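Local coordinates for G-protein alpha subunit Galpha7 (Naegleria fowleri, PDB 6NE6) that probably binds and hydrolyses GTP as the alpha subunit of a heterotrimeric G protein, switching signalling on and off inside the cell, at residues Met58-Ala63 and Glu108-Pro113; Lys65-Pro70 and Leu116-Arg121; Gln88-Leu91 and Lys96-Asp99. One frame throughout, in Å; residues are numbered along the deposited sequence. Where two conformers were deposited one is given.

Interaction 1. Residues Met58-Ala63 and Glu108-Pro113; sequences MVLIQA and ELWKEP
Ile61 and Leu109 meet through their methyl ends. Ile61 CD1 lies 3.8 Å from Leu109 CD1, and the two side chains cross at about a right angle. CG1 of Ile61 is anti to the carbonyl carbon (chi1 -68°), and the extended second torsion (163°) carries CD1 on toward Leu109. This is the closer half of the contact. Both residues are buried, as is Leu60; of the four, only Trp110 is partly exposed. The second half is looser. Leu60 CD1 approaches the six-membered ring of Trp110 obliquely and stays 4.3 Å from CZ3. The indole NE1 is satisfied by a hydrogen bond to Asp136.

The solvent side is polar and lies on the 108-113 segment. Lys111 NZ forms a salt bridge with Glu108 OE1 at 2.9 Å, approaching from above the carboxylate plane. Between the two segments there is only apolar packing. A type I turn from Leu109 to Glu112 ends in a helix N-cap: Glu112 OE2 accepts from the backbone N of Ala114, and OE1 from Ser72 and Asn76. The contact thus joins helix 39-66 to the Leu109-Glu112 turn that leads out of helix 100-109, in the all-helical domain characteristic of G-protein alpha subunits. Ile83 of helix 74-89 packs on Leu109, Ile115 and Met119 of helix 113-120 on Leu60, and Phe135 of helix 131-136 on both Leu60 and Trp110.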
ATOM      1  N   MET A  58     -13.446   0.631  14.059  1.00 14.34           N
ATOM      2  CA  MET A  58     -13.253   1.592  15.139  0.56 15.96           C
ATOM      3  C   MET A  58     -13.079   3.001  14.595  1.00 14.06           C
ATOM      4  O   MET A  58     -13.655   3.961  15.128  1.00 14.53           O
ATOM      5  CB  MET A  58     -12.035   1.203  15.973  0.56 12.70           C
ATOM      6  CG  MET A  58     -11.625   2.249  16.971  0.56 20.24           C
ATOM      7  SD  MET A  58     -12.919   2.473  18.190  0.56 22.21           S
ATOM      8  CE  MET A  58     -11.958   3.136  19.550  0.56 23.23           C
ATOM      9  N   VAL A  59     -12.271   3.140  13.542  1.00 12.07           N
ATOM     10  CA  VAL A  59     -12.043   4.448  12.935  1.00 15.05           C
ATOM     11  C   VAL A  59     -13.348   5.013  12.403  1.00 14.30           C
ATOM     12  O   VAL A  59     -13.642   6.201  12.579  1.00 16.54           O
ATOM     13  CB  VAL A  59     -10.980   4.348  11.827  1.00 14.70           C
ATOM     14  CG1 VAL A  59     -10.879   5.686  11.067  1.00 15.87           C
ATOM     15  CG2 VAL A  59      -9.627   3.994  12.438  1.00 16.89           C
ATOM     16  N   LEU A  60     -14.158   4.168  11.759  1.00 13.05           N
ATOM     17  CA  LEU A  60     -15.457   4.622  11.268  1.00 13.31           C
ATOM     18  C   LEU A  60     -16.364   5.062  12.412  1.00 13.70           C
ATOM     19  O   LEU A  60     -17.059   6.076  12.301  1.00 14.83           O
ATOM     20  CB  LEU A  60     -16.116   3.520  10.432  1.00 13.96           C
ATOM     21  CG  LEU A  60     -15.440   3.342   9.064  1.00 14.80           C
ATOM     22  CD1 LEU A  60     -15.833   2.054   8.387  1.00 16.28           C
ATOM     23  CD2 LEU A  60     -15.778   4.536   8.163  1.00 16.41           C
ATOM     24  N   ILE A  61     -16.370   4.316  13.522  1.00 13.83           N
ATOM     25  CA  ILE A  61     -17.184   4.718  14.667  1.00 14.93           C
ATOM     26  C   ILE A  61     -16.738   6.081  15.173  1.00 13.54           C
ATOM     27  O   ILE A  61     -17.559   6.975  15.409  1.00 16.10           O
ATOM     28  CB  ILE A  61     -17.116   3.659  15.780  1.00 12.98           C
ATOM     29  CG1 ILE A  61     -17.806   2.376  15.339  1.00 13.72           C
ATOM     30  CG2 ILE A  61     -17.774   4.196  17.079  1.00 15.25           C
ATOM     31  CD1 ILE A  61     -17.427   1.150  16.195  1.00 14.20           C
ATOM     32  N   GLN A  62     -15.430   6.266  15.354  1.00 12.55           N
ATOM     33  CA  GLN A  62     -14.925   7.565  15.802  0.59 17.52           C
ATOM     34  C   GLN A  62     -15.294   8.662  14.811  1.00 15.71           C
ATOM     35  O   GLN A  62     -15.610   9.792  15.207  1.00 19.79           O
ATOM     36  CB  GLN A  62     -13.406   7.521  15.990  0.59 18.98           C
ATOM     37  CG  GLN A  62     -12.921   6.493  16.989  0.59 25.99           C
ATOM     38  CD  GLN A  62     -13.780   6.449  18.227  0.59 26.80           C
ATOM     39  OE1 GLN A  62     -13.989   7.462  18.899  0.59 31.53           O
ATOM     40  NE2 GLN A  62     -14.297   5.270  18.531  0.59 27.49           N
ATOM     41  N   ALA A  63     -15.259   8.335  13.519  1.00 14.54           N
ATOM     42  CA  ALA A  63     -15.596   9.309  12.484  1.00 15.32           C
ATOM     43  C   ALA A  63     -17.045   9.773  12.609  1.00 19.33           C
ATOM     44  O   ALA A  63     -17.339  10.953  12.388  1.00 19.38           O
ATOM     45  CB  ALA A  63     -15.341   8.707  11.103  1.00 15.78           C
ATOM     46  N   GLU A 108     -23.065  -6.191  10.927  1.00 15.52           N
ATOM     47  CA  GLU A 108     -24.277  -5.417  11.153  1.00 15.56           C
ATOM     48  C   GLU A 108     -23.969  -3.921  11.169  1.00 14.63           C
ATOM     49  O   GLU A 108     -24.707  -3.121  10.575  1.00 19.45           O
ATOM     50  CB  GLU A 108     -24.954  -5.878  12.450  1.00 15.93           C
ATOM     51  CG  GLU A 108     -26.379  -5.398  12.635  1.00 19.70           C
ATOM     52  CD  GLU A 108     -27.352  -5.892  11.560  1.00 18.08           C
ATOM     53  OE1 GLU A 108     -27.234  -7.051  11.073  1.00 20.33           O
ATOM     54  OE2 GLU A 108     -28.248  -5.111  11.196  1.00 23.24           O
ATOM     55  N   LEU A 109     -22.877  -3.516  11.828  1.00 12.59           N
ATOM     56  CA  LEU A 109     -22.519  -2.096  11.836  1.00 13.46           C
ATOM     57  C   LEU A 109     -22.143  -1.583  10.451  1.00 18.88           C
ATOM     58  O   LEU A 109     -22.292  -0.389  10.171  1.00 16.51           O
ATOM     59  CB  LEU A 109     -21.363  -1.837  12.801  1.00 16.88           C
ATOM     60  CG  LEU A 109     -21.671  -1.315  14.198  1.00 26.95           C
ATOM     61  CD1 LEU A 109     -20.383  -0.769  14.811  1.00 29.99           C
ATOM     62  CD2 LEU A 109     -22.752  -0.243  14.192  1.00 24.02           C
ATOM     63  N   TRP A 110     -21.625  -2.450   9.581  1.00 13.30           N
ATOM     64  CA  TRP A 110     -21.309  -2.014   8.225  1.00 13.43           C
ATOM     65  C   TRP A 110     -22.556  -1.610   7.437  1.00 14.13           C
ATOM     66  O   TRP A 110     -22.424  -0.967   6.387  1.00 17.25           O
ATOM     67  CB  TRP A 110     -20.528  -3.145   7.545  1.00 16.30           C
ATOM     68  CG  TRP A 110     -20.044  -2.962   6.121  1.00 14.67           C
ATOM     69  CD1 TRP A 110     -20.199  -3.856   5.108  1.00 17.70           C
ATOM     70  CD2 TRP A 110     -19.281  -1.868   5.573  1.00 15.04           C
ATOM     71  NE1 TRP A 110     -19.607  -3.389   3.959  1.00 16.44           N
ATOM     72  CE2 TRP A 110     -19.035  -2.173   4.217  1.00 15.86           C
ATOM     73  CE3 TRP A 110     -18.791  -0.663   6.092  1.00 14.35           C
ATOM     74  CZ2 TRP A 110     -18.318  -1.318   3.366  1.00 16.02           C
ATOM     75  CZ3 TRP A 110     -18.082   0.193   5.244  1.00 12.70           C
ATOM     76  CH2 TRP A 110     -17.857  -0.146   3.896  1.00 13.24           C
ATOM     77  N   LYS A 111     -23.761  -1.937   7.937  1.00 15.57           N
ATOM     78  CA  LYS A 111     -25.025  -1.494   7.348  1.00 14.12           C
ATOM     79  C   LYS A 111     -25.545  -0.187   7.942  1.00 17.06           C
ATOM     80  O   LYS A 111     -26.523   0.364   7.419  1.00 18.93           O
ATOM     81  CB  LYS A 111     -26.104  -2.574   7.533  1.00 14.08           C
ATOM     82  CG  LYS A 111     -25.704  -3.963   7.046  1.00 16.25           C
ATOM     83  CD  LYS A 111     -26.793  -4.973   7.425  1.00 22.29           C
ATOM     84  CE  LYS A 111     -26.239  -6.395   7.546  1.00 25.54           C
ATOM     85  NZ  LYS A 111     -27.233  -7.325   8.201  1.00 25.72           N
ATOM     86  N   GLU A 112     -24.919   0.319   9.005  1.00 13.07           N
ATOM     87  CA  GLU A 112     -25.444   1.481   9.723  1.00 14.37           C
ATOM     88  C   GLU A 112     -25.247   2.751   8.897  1.00 13.48           C
ATOM     89  O   GLU A 112     -24.129   3.032   8.456  1.00 13.14           O
ATOM     90  CB  GLU A 112     -24.744   1.591  11.088  1.00 14.53           C
ATOM     91  CG  GLU A 112     -24.804   2.950  11.751  1.00 17.78           C
ATOM     92  CD  GLU A 112     -26.219   3.356  12.109  1.00 19.08           C
ATOM     93  OE1 GLU A 112     -27.021   2.472  12.481  1.00 18.95           O
ATOM     94  OE2 GLU A 112     -26.537   4.557  12.011  1.00 17.14           O
ATOM     95  N   PRO A 113     -26.302   3.533   8.660  1.00 14.22           N
ATOM     96  CA  PRO A 113     -26.146   4.709   7.784  1.00 16.93           C
ATOM     97  C   PRO A 113     -25.096   5.701   8.261  1.00 15.95           C
ATOM     98  O   PRO A 113     -24.370   6.261   7.427  1.00 15.91           O
ATOM     99  CB  PRO A 113     -27.556   5.325   7.766  1.00 18.30           C
ATOM    100  CG  PRO A 113     -28.332   4.629   8.849  1.00 24.41           C
ATOM    101  CD  PRO A 113     -27.706   3.275   9.004  1.00 15.03           C
TER

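Interaction 2. Residues Lys65-Pro70 and Leu116-Arg121; sequences KSLNLP and LQAMAR. With EDO (1,2-ethanediol), chain J.
The backbones come nearest at Leu67 and Ala118, whose CA atoms are 7.5 Å apart, where the chain leaving helix 39-66 passes helix 113-120. Leu67 uses both methyls. CD1 rests against the backbone of Ala118, 3.8 Å from its CA, and also touches CB. CD2 lies over one face of the Arg121 guanidinium, offset toward its rim and 3.4 Å from NH1. The arginine chain bends at chi3 (68°), turning its flat end toward the leucine. A salt bridge from NE to Glu124 also holds that end.

Asn68 closes the long helix with a Schellman motif. Its positive phi (58°) turns the chain out of the helix, and one of the motif's two bonds back into the last turn runs from Asn68 N to Lys65 O, 3.1 Å. The exit places Leu69 beside the same neighbouring helix, within the helical domain of the G-protein alpha fold. There Leu69 CD1 meets Gln117 CB at 3.6 Å, the two side chains crossing at about a right angle. Lys65 NZ makes a salt bridge with Glu84 and a 2.9 Å hydrogen bond to O1 of a 1,2-ethanediol (chain J), probably from the crystallisation liquor, which also bonds to Glu84.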
ATOM      1  N   LYS A  65     -18.648  10.117  15.284  1.00 20.84           N
ATOM      2  CA  LYS A  65     -18.649  11.061  16.394  1.00 23.49           C
ATOM      3  C   LYS A  65     -18.084  12.412  15.968  1.00 28.56           C
ATOM      4  O   LYS A  65     -18.651  13.458  16.304  1.00 27.96           O
ATOM      5  CB  LYS A  65     -17.870  10.471  17.566  1.00 23.93           C
ATOM      6  CG  LYS A  65     -18.573   9.275  18.176  1.00 26.55           C
ATOM      7  CD  LYS A  65     -17.728   8.635  19.258  1.00 39.75           C
ATOM      8  CE  LYS A  65     -18.521   7.583  20.006  1.00 48.48           C
ATOM      9  NZ  LYS A  65     -17.736   6.978  21.122  1.00 53.24           N
ATOM     10  N   SER A  66     -16.986  12.415  15.204  1.00 23.04           N
ATOM     11  CA  SER A  66     -16.407  13.665  14.711  0.60 26.01           C
ATOM     12  C   SER A  66     -17.369  14.394  13.785  1.00 24.98           C
ATOM     13  O   SER A  66     -17.438  15.627  13.788  1.00 31.89           O
ATOM     14  CB  SER A  66     -15.099  13.388  13.965  0.60 27.20           C
ATOM     15  OG  SER A  66     -14.145  12.749  14.786  0.60 21.66           O
ATOM     16  N   LEU A  67     -18.096  13.644  12.956  1.00 19.46           N
ATOM     17  CA  LEU A  67     -19.050  14.217  12.014  1.00 19.18           C
ATOM     18  C   LEU A  67     -20.387  14.561  12.656  1.00 22.50           C
ATOM     19  O   LEU A  67     -21.263  15.106  11.969  1.00 23.73           O
ATOM     20  CB  LEU A  67     -19.274  13.249  10.846  1.00 18.39           C
ATOM     21  CG  LEU A  67     -18.075  12.967   9.944  1.00 24.01           C
ATOM     22  CD1 LEU A  67     -18.417  11.844   8.964  1.00 24.89           C
ATOM     23  CD2 LEU A  67     -17.660  14.234   9.211  1.00 29.39           C
ATOM     24  N   ASN A  68     -20.561  14.272  13.950  1.00 22.09           N
ATOM     25  CA  ASN A  68     -21.818  14.533  14.655  1.00 22.64           C
ATOM     26  C   ASN A  68     -22.987  13.802  13.993  1.00 25.54           C
ATOM     27  O   ASN A  68     -24.073  14.359  13.811  1.00 28.69           O
ATOM     28  CB  ASN A  68     -22.097  16.037  14.757  1.00 30.98           C
ATOM     29  CG  ASN A  68     -23.191  16.363  15.758  1.00 51.67           C
ATOM     30  OD1 ASN A  68     -23.537  15.538  16.607  1.00 60.93           O
ATOM     31  ND2 ASN A  68     -23.745  17.569  15.661  1.00 55.68           N
ATOM     32  N   LEU A  69     -22.767  12.532  13.638  1.00 22.57           N
ATOM     33  CA  LEU A  69     -23.780  11.702  12.993  1.00 21.28           C
ATOM     34  C   LEU A  69     -24.276  10.651  13.973  1.00 23.42           C
ATOM     35  O   LEU A  69     -23.579   9.653  14.215  1.00 22.69           O
ATOM     36  CB  LEU A  69     -23.216  11.032  11.739  1.00 25.15           C
ATOM     37  CG  LEU A  69     -22.911  11.969  10.573  1.00 30.46           C
ATOM     38  CD1 LEU A  69     -22.216  11.219   9.455  1.00 36.57           C
ATOM     39  CD2 LEU A  69     -24.202  12.591  10.080  1.00 30.60           C
ATOM     40  N   PRO A  70     -25.456  10.821  14.558  1.00 26.44           N
ATOM     41  CA  PRO A  70     -25.939   9.834  15.527  1.00 25.39           C
ATOM     42  C   PRO A  70     -26.220   8.493  14.868  1.00 17.95           C
ATOM     43  O   PRO A  70     -26.681   8.412  13.726  1.00 20.27           O
ATOM     44  CB  PRO A  70     -27.224  10.468  16.075  1.00 30.57           C
ATOM     45  CG  PRO A  70     -27.105  11.917  15.765  1.00 32.05           C
ATOM     46  CD  PRO A  70     -26.329  12.004  14.490  1.00 28.54           C
ATOM     47  N   LEU A 116     -21.794   4.400   7.108  1.00 12.27           N
ATOM     48  CA  LEU A 116     -21.607   4.521   5.665  1.00 13.43           C
ATOM     49  C   LEU A 116     -21.406   5.976   5.243  1.00 14.58           C
ATOM     50  O   LEU A 116     -20.705   6.245   4.259  1.00 14.87           O
ATOM     51  CB  LEU A 116     -22.791   3.877   4.923  1.00 17.54           C
ATOM     52  CG  LEU A 116     -22.820   2.338   5.016  1.00 14.64           C
ATOM     53  CD1 LEU A 116     -24.051   1.712   4.348  1.00 20.39           C
ATOM     54  CD2 LEU A 116     -21.529   1.723   4.456  1.00 15.50           C
ATOM     55  N   GLN A 117     -22.000   6.922   5.969  1.00 14.47           N
ATOM     56  CA  GLN A 117     -21.732   8.336   5.696  1.00 13.85           C
ATOM     57  C   GLN A 117     -20.279   8.672   6.006  1.00 13.45           C
ATOM     58  O   GLN A 117     -19.627   9.429   5.271  1.00 15.34           O
ATOM     59  CB  GLN A 117     -22.675   9.215   6.524  1.00 16.02           C
ATOM     60  CG  GLN A 117     -24.137   9.269   6.021  1.00 15.36           C
ATOM     61  CD  GLN A 117     -24.306  10.104   4.754  1.00 16.26           C
ATOM     62  OE1 GLN A 117     -23.469  10.963   4.438  1.00 18.35           O
ATOM     63  NE2 GLN A 117     -25.381   9.852   4.019  1.00 16.75           N
ATOM     64  N   ALA A 118     -19.762   8.130   7.104  1.00 13.74           N
ATOM     65  CA  ALA A 118     -18.349   8.320   7.416  1.00 14.70           C
ATOM     66  C   ALA A 118     -17.479   7.682   6.347  1.00 13.88           C
ATOM     67  O   ALA A 118     -16.466   8.258   5.927  1.00 17.95           O
ATOM     68  CB  ALA A 118     -18.035   7.736   8.797  1.00 17.34           C
ATOM     69  N   MET A 119     -17.865   6.488   5.885  1.00 13.59           N
ATOM     70  CA  MET A 119     -17.094   5.802   4.851  1.00 15.81           C
ATOM     71  C   MET A 119     -17.079   6.586   3.541  1.00 16.98           C
ATOM     72  O   MET A 119     -16.073   6.560   2.813  1.00 17.34           O
ATOM     73  CB  MET A 119     -17.651   4.391   4.625  1.00 14.78           C
ATOM     74  CG  MET A 119     -16.782   3.527   3.733  1.00 17.42           C
ATOM     75  SD  MET A 119     -15.173   3.256   4.518  1.00 20.04           S
ATOM     76  CE  MET A 119     -14.417   2.123   3.398  1.00 30.88           C
ATOM     77  N   ALA A 120     -18.171   7.293   3.219  1.00 13.30           N
ATOM     78  CA  ALA A 120     -18.175   8.126   2.022  1.00 13.73           C
ATOM     79  C   ALA A 120     -17.153   9.253   2.118  1.00 19.51           C
ATOM     80  O   ALA A 120     -16.705   9.779   1.090  1.00 18.00           O
ATOM     81  CB  ALA A 120     -19.577   8.705   1.788  1.00 15.40           C
ATOM     82  N   ARG A 121     -16.775   9.630   3.329  1.00 13.66           N
ATOM     83  CA  ARG A 121     -15.756  10.643   3.563  1.00 13.96           C
ATOM     84  C   ARG A 121     -14.442  10.017   4.028  1.00 16.40           C
ATOM     85  O   ARG A 121     -13.677  10.638   4.764  1.00 15.17           O
ATOM     86  CB  ARG A 121     -16.274  11.661   4.573  1.00 14.52           C
ATOM     87  CG  ARG A 121     -17.420  12.490   3.987  1.00 17.83           C
ATOM     88  CD  ARG A 121     -18.033  13.440   4.999  1.00 23.91           C
ATOM     89  NE  ARG A 121     -17.105  14.503   5.356  1.00 27.25           N
ATOM     90  CZ  ARG A 121     -17.448  15.602   6.023  1.00 27.41           C
ATOM     91  NH1 ARG A 121     -18.713  15.786   6.406  1.00 26.56           N
ATOM     92  NH2 ARG A 121     -16.526  16.513   6.305  1.00 30.39           N
TER
HETATM   93  C1  EDO J 409     -20.047   4.460  20.131  1.00 50.04           C
HETATM   94  O1  EDO J 409     -19.567   4.813  21.436  1.00 49.47           O
HETATM   95  C2  EDO J 409     -21.487   4.932  19.978  1.00 53.41           C
HETATM   96  O2  EDO J 409     -21.640   6.225  20.574  1.00 60.17           O

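Interaction 3. Residues Gln88-Leu91 and Lys96-Asp99; sequences QKIL and KVWD. With EDO (1,2-ethanediol), chain F.
A 1,2-ethanediol (chain F), probably from the crystallisation liquor, sits at the edge of the meeting between Ile90 and Val97 and takes two backbone N-H groups. Val97 N donates to its O2 and Trp98 N to its O1, each at 3.0 Å and nearly straight (166°). One small molecule therefore satisfies two successive amides of a loop. Its O2 also lies 3.8 Å from Ile90 CD1.

The protein contact itself is small and apolar. Val97 CG2 is the common point. It meets Ile90 CD1 at 3.7 Å and, more loosely, Lys89 CE at 4.1 Å. With chi1 at 177°, CG2 lies beside the backbone N, anti to the carbonyl carbon, and faces Ile90 CD1. Lys89 takes part with its aliphatic chain, bent at chi3 (77°), and crosses the valine obliquely.

The contact bridges the connection between two helices of the helical domain. Asp99 is the N-cap of the second, its OD1 accepting from Leu102 N. Ile90 also packs on Glu51 and Leu54 of helix 39-66. Trp98 stacks on Tyr50 of that long helix, and Val97 touches Leu102 of helix 100-109.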
ATOM      1  N   GLN A  88      -9.805  -0.898  21.603  1.00 25.59           N
ATOM      2  CA  GLN A  88      -8.927  -0.262  22.583  1.00 29.31           C
ATOM      3  C   GLN A  88      -8.175  -1.275  23.440  1.00 28.15           C
ATOM      4  O   GLN A  88      -7.182  -0.912  24.076  1.00 31.23           O
ATOM      5  CB  GLN A  88      -9.728   0.681  23.483  1.00 30.46           C
ATOM      6  N   LYS A  89      -8.616  -2.531  23.463  1.00 21.84           N
ATOM      7  CA  LYS A  89      -7.937  -3.581  24.208  1.00 27.03           C
ATOM      8  C   LYS A  89      -6.882  -4.319  23.390  1.00 23.82           C
ATOM      9  O   LYS A  89      -6.078  -5.051  23.975  1.00 20.88           O
ATOM     10  CB  LYS A  89      -8.966  -4.599  24.733  1.00 34.55           C
ATOM     11  CG  LYS A  89      -8.478  -5.448  25.899  1.00 53.69           C
ATOM     12  CD  LYS A  89      -9.489  -6.517  26.312  1.00 58.22           C
ATOM     13  CE  LYS A  89      -9.481  -7.696  25.351  1.00 60.56           C
ATOM     14  NZ  LYS A  89     -10.101  -8.917  25.945  1.00 66.17           N
ATOM     15  N   ILE A  90      -6.861  -4.152  22.061  1.00 20.95           N
ATOM     16  CA  ILE A  90      -6.105  -5.070  21.203  1.00 20.51           C
ATOM     17  C   ILE A  90      -4.619  -5.053  21.546  1.00 17.72           C
ATOM     18  O   ILE A  90      -3.982  -6.107  21.632  1.00 18.36           O
ATOM     19  CB  ILE A  90      -6.322  -4.744  19.715  1.00 22.32           C
ATOM     20  CG1 ILE A  90      -7.651  -5.309  19.233  1.00 32.14           C
ATOM     21  CG2 ILE A  90      -5.190  -5.352  18.880  1.00 27.76           C
ATOM     22  CD1 ILE A  90      -7.747  -6.826  19.382  1.00 36.91           C
ATOM     23  N   LEU A  91      -4.042  -3.867  21.720  1.00 17.38           N
ATOM     24  CA  LEU A  91      -2.611  -3.788  22.022  1.00 17.71           C
ATOM     25  C   LEU A  91      -2.289  -4.106  23.478  1.00 19.13           C
ATOM     26  O   LEU A  91      -1.110  -4.143  23.843  1.00 19.61           O
ATOM     27  CB  LEU A  91      -2.066  -2.399  21.665  1.00 17.74           C
ATOM     28  CG  LEU A  91      -2.037  -2.111  20.156  1.00 19.66           C
ATOM     29  CD1 LEU A  91      -1.575  -0.676  19.892  1.00 21.16           C
ATOM     30  CD2 LEU A  91      -1.154  -3.113  19.426  1.00 15.84           C
ATOM     31  N   LYS A  96      -7.529 -13.979  22.146  1.00 37.01           N
ATOM     32  CA  LYS A  96      -8.213 -13.929  20.859  1.00 32.82           C
ATOM     33  C   LYS A  96      -9.516 -13.168  21.059  1.00 29.93           C
ATOM     34  O   LYS A  96     -10.412 -13.633  21.769  1.00 37.10           O
ATOM     35  CB  LYS A  96      -8.469 -15.332  20.320  1.00 35.36           C
ATOM     36  N   VAL A  97      -9.610 -11.991  20.448  1.00 27.73           N
ATOM     37  CA  VAL A  97     -10.803 -11.160  20.564  1.00 26.40           C
ATOM     38  C   VAL A  97     -11.847 -11.511  19.502  1.00 30.31           C
ATOM     39  O   VAL A  97     -13.054 -11.401  19.750  1.00 30.96           O
ATOM     40  CB  VAL A  97     -10.390  -9.679  20.471  1.00 36.36           C
ATOM     41  CG1 VAL A  97     -11.604  -8.769  20.503  1.00 41.41           C
ATOM     42  CG2 VAL A  97      -9.417  -9.331  21.596  1.00 40.49           C
ATOM     43  N   TRP A  98     -11.405 -11.944  18.329  1.00 22.81           N
ATOM     44  CA  TRP A  98     -12.324 -12.240  17.240  1.00 24.13           C
ATOM     45  C   TRP A  98     -13.067 -13.542  17.498  1.00 23.83           C
ATOM     46  O   TRP A  98     -12.454 -14.576  17.786  1.00 23.75           O
ATOM     47  CB  TRP A  98     -11.555 -12.341  15.929  1.00 22.22           C
ATOM     48  CG  TRP A  98     -12.414 -12.488  14.727  1.00 20.13           C
ATOM     49  CD1 TRP A  98     -12.937 -13.647  14.210  1.00 21.12           C
ATOM     50  CD2 TRP A  98     -12.846 -11.433  13.873  1.00 16.84           C
ATOM     51  NE1 TRP A  98     -13.681 -13.364  13.082  1.00 18.95           N
ATOM     52  CE2 TRP A  98     -13.626 -12.012  12.850  1.00 19.78           C
ATOM     53  CE3 TRP A  98     -12.635 -10.051  13.864  1.00 15.79           C
ATOM     54  CZ2 TRP A  98     -14.197 -11.254  11.835  1.00 20.58           C
ATOM     55  CZ3 TRP A  98     -13.210  -9.299  12.857  1.00 17.07           C
ATOM     56  CH2 TRP A  98     -13.981  -9.902  11.854  1.00 18.11           C
ATOM     57  N   ASP A  99     -14.393 -13.489  17.395  1.00 17.04           N
ATOM     58  CA  ASP A  99     -15.205 -14.693  17.317  1.00 21.52           C
ATOM     59  C   ASP A  99     -16.369 -14.422  16.375  1.00 22.05           C
ATOM     60  O   ASP A  99     -16.473 -13.345  15.775  1.00 20.50           O
ATOM     61  CB  ASP A  99     -15.666 -15.173  18.708  1.00 20.83           C
ATOM     62  CG  ASP A  99     -16.503 -14.148  19.469  1.00 33.40           C
ATOM     63  OD1 ASP A  99     -16.971 -13.141  18.895  1.00 25.28           O
ATOM     64  OD2 ASP A  99     -16.709 -14.370  20.683  1.00 33.92           O
TER
HETATM   65  C1  EDO F 405      -7.857 -11.458  16.859  1.00 45.28           C
HETATM   66  O1  EDO F 405      -8.584 -12.526  17.478  1.00 39.47           O
HETATM   67  C2  EDO F 405      -6.747 -10.999  17.795  1.00 50.75           C
HETATM   68  O2  EDO F 405      -7.311 -10.625  19.057  1.00 48.42           O

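How the interactions relate
After strand 10-16 and helix 22-32, the chain enters the long helix 39-66, which supplies Met58-Ala63 to interaction 1. Its end and exit supply Lys65-Pro70 to interaction 2. The chain then runs through helix 74-89, and interaction 3 closes a short loop before helix 100-109. Interaction 1 closes at the exit of that helix and interaction 2 on helix 113-120. The large loops of interactions 1 and 2 cross, and both contain interaction 3. The first two touch where Ala63 packs on Ala118. Interactions 1 and 2 tie helix 39-66 to the exit of helix 100-109 and to helix 113-120; interaction 3 pins the 74-89 to 100-109 connection.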